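Local coordinates for acyl-coenzyme A oxidase acox-1.1 (Caenorhabditis elegans, PDB 5K3H), which catalyses the FAD-dependent, oxygen-consuming desaturation of acyl-CoA side chains to (2E)-enoyl-CoA, the first step of peroxisomal beta-oxidation, at residues B[105-117]-B[241-253]. Numbering follows the deposited sequence.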
loop_
_atom_site.group_PDB
_atom_site.type_symbol
_atom_site.label_atom_id
_atom_site.label_comp_id
_atom_site.label_asym_id
_atom_site.label_seq_id
_atom_site.Cartn_x
_atom_site.Cartn_y
_atom_site.Cartn_z
ATOM N N VAL B 105 -23.427 -8.134 6.530
ATOM C CA VAL B 105 -23.376 -8.691 7.878
ATOM C C VAL B 105 -21.949 -9.035 8.278
ATOM O O VAL B 105 -21.461 -8.563 9.305
ATOM C CB VAL B 105 -24.341 -9.906 7.977
ATOM C CG1 VAL B 105 -24.200 -10.665 9.290
ATOM C CG2 VAL B 105 -25.774 -9.428 7.854
ATOM N N LEU B 106 -21.223 -9.782 7.449
ATOM C CA LEU B 106 -19.923 -10.290 7.868
ATOM C C LEU B 106 -18.760 -9.378 7.482
ATOM O O LEU B 106 -17.744 -9.369 8.184
ATOM C CB LEU B 106 -19.712 -11.708 7.307
ATOM C CG LEU B 106 -20.709 -12.803 7.797
ATOM C CD1 LEU B 106 -20.562 -14.136 7.070
ATOM C CD2 LEU B 106 -20.634 -13.027 9.323
ATOM N N GLY B 107 -18.900 -8.576 6.415
ATOM C CA GLY B 107 -17.870 -7.625 6.050
ATOM C C GLY B 107 -16.747 -8.242 5.237
ATOM O O GLY B 107 -16.896 -9.287 4.610
ATOM N N ILE B 108 -15.610 -7.553 5.224
ATOM C CA ILE B 108 -14.469 -7.968 4.401
ATOM C C ILE B 108 -13.317 -8.585 5.198
ATOM O O ILE B 108 -12.404 -9.161 4.577
ATOM C CB ILE B 108 -13.946 -6.806 3.526
ATOM C CG1 ILE B 108 -13.442 -5.628 4.375
ATOM C CG2 ILE B 108 -15.016 -6.373 2.545
ATOM C CD1 ILE B 108 -12.730 -4.554 3.562
ATOM N N GLU B 109 -13.318 -8.492 6.537
ATOM C CA GLU B 109 -12.170 -8.959 7.309
ATOM C C GLU B 109 -12.155 -10.471 7.534
ATOM O O GLU B 109 -11.176 -10.971 8.108
ATOM C CB GLU B 109 -12.098 -8.228 8.648
ATOM C CG GLU B 109 -12.038 -6.699 8.499
ATOM C CD GLU B 109 -11.677 -5.954 9.783
ATOM O OE1 GLU B 109 -10.960 -6.550 10.617
ATOM O OE2 GLU B 109 -12.097 -4.784 9.958
ATOM N N GLY B 110 -13.161 -11.203 7.059
ATOM C CA GLY B 110 -13.217 -12.650 7.149
ATOM C C GLY B 110 -14.332 -13.154 8.060
ATOM O O GLY B 110 -15.027 -12.393 8.741
ATOM N N ASN B 111 -14.502 -14.478 8.042
ATOM C CA ASN B 111 -15.369 -15.161 8.996
ATOM C C ASN B 111 -14.912 -16.612 9.091
ATOM O O ASN B 111 -14.112 -17.070 8.269
ATOM C CB ASN B 111 -16.857 -15.046 8.598
ATOM C CG ASN B 111 -17.206 -15.863 7.373
ATOM O OD1 ASN B 111 -17.552 -17.038 7.478
ATOM N ND2 ASN B 111 -17.104 -15.244 6.195
ATOM N N PRO B 112 -15.356 -17.348 10.120
ATOM C CA PRO B 112 -14.865 -18.731 10.322
ATOM C C PRO B 112 -15.214 -19.702 9.215
ATOM O O PRO B 112 -14.688 -20.831 9.211
ATOM C CB PRO B 112 -15.539 -19.155 11.629
ATOM C CG PRO B 112 -15.763 -17.855 12.367
ATOM C CD PRO B 112 -16.102 -16.862 11.302
ATOM N N MET B 113 -16.131 -19.342 8.320
ATOM C CA MET B 113 -16.539 -20.226 7.239
ATOM C C MET B 113 -16.287 -19.595 5.882
ATOM O O MET B 113 -16.915 -19.982 4.891
ATOM C CB MET B 113 -18.006 -20.620 7.409
ATOM C CG MET B 113 -18.198 -21.521 8.595
ATOM S SD MET B 113 -19.888 -22.086 8.815
ATOM C CE MET B 113 -20.206 -22.981 7.295
ATOM N N ALA B 114 -15.368 -18.637 5.832
ATOM C CA ALA B 114 -15.035 -17.953 4.588
ATOM C C ALA B 114 -14.583 -18.914 3.490
ATOM O O ALA B 114 -14.983 -18.780 2.335
ATOM C CB ALA B 114 -13.974 -16.892 4.836
ATOM N N LEU B 115 -13.746 -19.881 3.853
ATOM C CA LEU B 115 -13.239 -20.854 2.890
ATOM C C LEU B 115 -14.215 -22.006 2.660
ATOM O O LEU B 115 -14.196 -22.645 1.609
ATOM C CB LEU B 115 -11.877 -21.392 3.334
ATOM C CG LEU B 115 -10.659 -20.606 2.842
ATOM C CD1 LEU B 115 -10.520 -20.721 1.333
ATOM C CD2 LEU B 115 -10.754 -19.148 3.265
ATOM N N HIS B 116 -15.063 -22.265 3.648
ATOM C CA HIS B 116 -16.055 -23.337 3.557
ATOM C C HIS B 116 -16.856 -23.255 2.261
ATOM O O HIS B 116 -17.117 -24.278 1.607
ATOM C CB HIS B 116 -16.973 -23.276 4.771
ATOM C CG HIS B 116 -17.973 -24.377 4.812
ATOM N ND1 HIS B 116 -17.702 -25.611 5.359
ATOM C CD2 HIS B 116 -19.254 -24.425 4.376
ATOM C CE1 HIS B 116 -18.774 -26.374 5.254
ATOM N NE2 HIS B 116 -19.727 -25.679 4.656
ATOM N N GLY B 117 -17.318 -22.055 1.913
ATOM C CA GLY B 117 -18.068 -21.849 0.684
ATOM C C GLY B 117 -17.236 -21.565 -0.552
ATOM O O GLY B 117 -17.637 -21.909 -1.669
ATOM N N PRO B 241 -0.960 -13.500 13.427
ATOM C CA PRO B 241 -1.626 -12.307 12.893
ATOM C C PRO B 241 -1.064 -11.879 11.541
ATOM O O PRO B 241 0.042 -12.257 11.134
ATOM C CB PRO B 241 -1.364 -11.243 13.969
ATOM C CG PRO B 241 -0.052 -11.692 14.594
ATOM C CD PRO B 241 -0.105 -13.188 14.592
ATOM N N LYS B 242 -1.899 -11.138 10.800
ATOM C CA LYS B 242 -1.616 -10.733 9.425
ATOM C C LYS B 242 -1.825 -9.232 9.251
ATOM O O LYS B 242 -2.241 -8.515 10.178
ATOM C CB LYS B 242 -2.468 -11.520 8.425
ATOM C CG LYS B 242 -2.257 -13.017 8.497
ATOM C CD LYS B 242 -3.330 -13.740 7.789
ATOM C CE LYS B 242 -4.608 -13.525 8.544
ATOM N NZ LYS B 242 -5.777 -14.078 7.856
ATOM N N MET B 243 -1.499 -8.757 8.040
ATOM C CA MET B 243 -1.635 -7.336 7.746
ATOM C C MET B 243 -3.100 -6.931 7.615
ATOM O O MET B 243 -3.460 -5.792 7.906
ATOM C CB MET B 243 -0.831 -6.970 6.492
ATOM C CG MET B 243 -1.555 -7.097 5.174
ATOM S SD MET B 243 -0.496 -6.584 3.793
ATOM C CE MET B 243 -1.028 -4.897 3.479
ATOM N N ALA B 244 -3.961 -7.850 7.228
ATOM C CA ALA B 244 -5.388 -7.576 7.173
ATOM C C ALA B 244 -6.092 -8.925 7.162
ATOM O O ALA B 244 -5.451 -9.976 7.268
ATOM C CB ALA B 244 -5.745 -6.705 5.957
ATOM N N TYR B 245 -7.418 -8.896 7.043
ATOM C CA TYR B 245 -8.180 -10.133 6.858
ATOM C C TYR B 245 -8.039 -11.058 8.067
ATOM O O TYR B 245 -7.904 -12.271 7.924
ATOM C CB TYR B 245 -7.718 -10.842 5.582
ATOM C CG TYR B 245 -8.743 -11.761 4.989
ATOM C CD1 TYR B 245 -10.019 -11.292 4.707
ATOM C CD2 TYR B 245 -8.430 -13.073 4.658
ATOM C CE1 TYR B 245 -10.972 -12.107 4.147
ATOM C CE2 TYR B 245 -9.385 -13.911 4.077
ATOM C CZ TYR B 245 -10.656 -13.416 3.829
ATOM O OH TYR B 245 -11.629 -14.212 3.258
ATOM N N ASN B 246 -8.043 -10.484 9.266
ATOM C CA ASN B 246 -7.581 -11.203 10.445
ATOM C C ASN B 246 -8.665 -12.008 11.147
ATOM O O ASN B 246 -8.355 -12.712 12.115
ATOM C CB ASN B 246 -6.935 -10.229 11.418
ATOM C CG ASN B 246 -5.496 -9.945 11.047
ATOM O OD1 ASN B 246 -4.671 -10.859 11.043
ATOM N ND2 ASN B 246 -5.185 -8.686 10.718
ATOM N N ILE B 247 -9.916 -11.944 10.677
ATOM C CA ILE B 247 -10.955 -12.813 11.214
ATOM C C ILE B 247 -10.827 -14.226 10.661
ATOM O O ILE B 247 -11.307 -15.179 11.285
ATOM C CB ILE B 247 -12.339 -12.192 10.944
ATOM C CG1 ILE B 247 -12.417 -10.803 11.600
ATOM C CG2 ILE B 247 -13.463 -13.125 11.397
ATOM C CD1 ILE B 247 -13.732 -10.041 11.420
ATOM N N VAL B 248 -10.196 -14.383 9.501
ATOM C CA VAL B 248 -9.871 -15.694 8.957
ATOM C C VAL B 248 -8.656 -16.241 9.690
ATOM O O VAL B 248 -7.603 -15.596 9.756
ATOM C CB VAL B 248 -9.622 -15.606 7.446
ATOM C CG1 VAL B 248 -8.931 -16.882 6.935
ATOM C CG2 VAL B 248 -10.933 -15.389 6.722
ATOM N N ASP B 249 -8.796 -17.449 10.222
ATOM C CA ASP B 249 -7.758 -18.121 10.994
ATOM C C ASP B 249 -6.967 -19.036 10.055
ATOM O O ASP B 249 -7.163 -20.255 9.981
ATOM C CB ASP B 249 -8.410 -18.881 12.142
ATOM C CG ASP B 249 -9.594 -19.736 11.662
ATOM O OD1 ASP B 249 -10.590 -19.144 11.167
ATOM O OD2 ASP B 249 -9.524 -20.994 11.751
ATOM N N ASN B 250 -6.041 -18.424 9.329
ATOM C CA ASN B 250 -5.191 -19.183 8.430
ATOM C C ASN B 250 -4.297 -20.114 9.225
ATOM O O ASN B 250 -3.732 -19.717 10.244
ATOM C CB ASN B 250 -4.367 -18.225 7.577
ATOM C CG ASN B 250 -5.224 -17.344 6.712
ATOM O OD1 ASN B 250 -5.806 -16.375 7.172
ATOM N ND2 ASN B 250 -5.305 -17.686 5.439
ATOM N N GLY B 251 -4.137 -21.350 8.743
ATOM C CA GLY B 251 -3.554 -22.392 9.558
ATOM C C GLY B 251 -2.398 -23.146 8.929
ATOM O O GLY B 251 -2.201 -23.145 7.719
ATOM N N PHE B 252 -1.665 -23.841 9.797
ATOM C CA PHE B 252 -0.719 -24.882 9.418
ATOM C C PHE B 252 -1.279 -26.260 9.760
ATOM O O PHE B 252 -2.151 -26.402 10.622
ATOM C CB PHE B 252 0.648 -24.703 10.103
ATOM C CG PHE B 252 0.605 -24.726 11.615
ATOM C CD1 PHE B 252 0.610 -25.924 12.315
ATOM C CD2 PHE B 252 0.613 -23.537 12.342
ATOM C CE1 PHE B 252 0.595 -25.934 13.716
ATOM C CE2 PHE B 252 0.594 -23.548 13.741
ATOM C CZ PHE B 252 0.588 -24.743 14.421
ATOM N N LEU B 253 -0.762 -27.279 9.066
ATOM C CA LEU B 253 -1.246 -28.644 9.202
ATOM C C LEU B 253 -0.151 -29.630 8.845
ATOM O O LEU B 253 0.383 -29.585 7.729
ATOM C CB LEU B 253 -2.458 -28.892 8.300
ATOM C CG LEU B 253 -3.009 -30.313 8.130
ATOM C CD1 LEU B 253 -3.514 -30.893 9.448
ATOM C CD2 LEU B 253 -4.105 -30.323 7.071
HETATM O O HOH W 1 -8.455 -7.743 9.875
#
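Y245 and I247, two residues of one type I turn (Y245 to V248), pack against the backbone of 108-110 on different sides of the chain. With chi1 at -156°, the Y245 ring swings beside its own carbonyl carbon and lies along the loop: CD1 meets I108 O at 3.2 Å, in the ring plane at its edge, where the weakly positive C-H rim suits a carbonyl oxygen. Farther out, the hydroxyl rests near the A114 methyl. The beta carbon of I247 points toward the loop; its CG2 lies 3.2 Å from G110 O, while CD1 reaches the CB of E109 at 3.7 Å. I247 thus packs on one side of the E109-G110 peptide and the Y245 ring on the other. The peptide oxygen, E109 O, accepts the one direct hydrogen bond between the segments, from I247 N (3.0 Å, bent to 146° at the hydrogen). V248 sets CG2 3.6 Å from G110 CA, where a beta carbon would collide with it; at G110's backbone angles a side chain would also jam against E109 O. The E109 carboxylate turns to K71 and Y419, and OE1 accepts a hydrogen bond from a water that accepts one from N246 N. Replacing Y245 by alanine is likely to leave the I108 carbonyl and A114 methyl without their aromatic neighbour and open a gap beside the loop. The single I247 N to E109 O bond, flanked by the I247 branches and the Y245 ring, holds the loop between helices 97-105 and 114-127 against that before strand 251-255, with V248 beside G191, which helps bind an FAD shared between the two subunits.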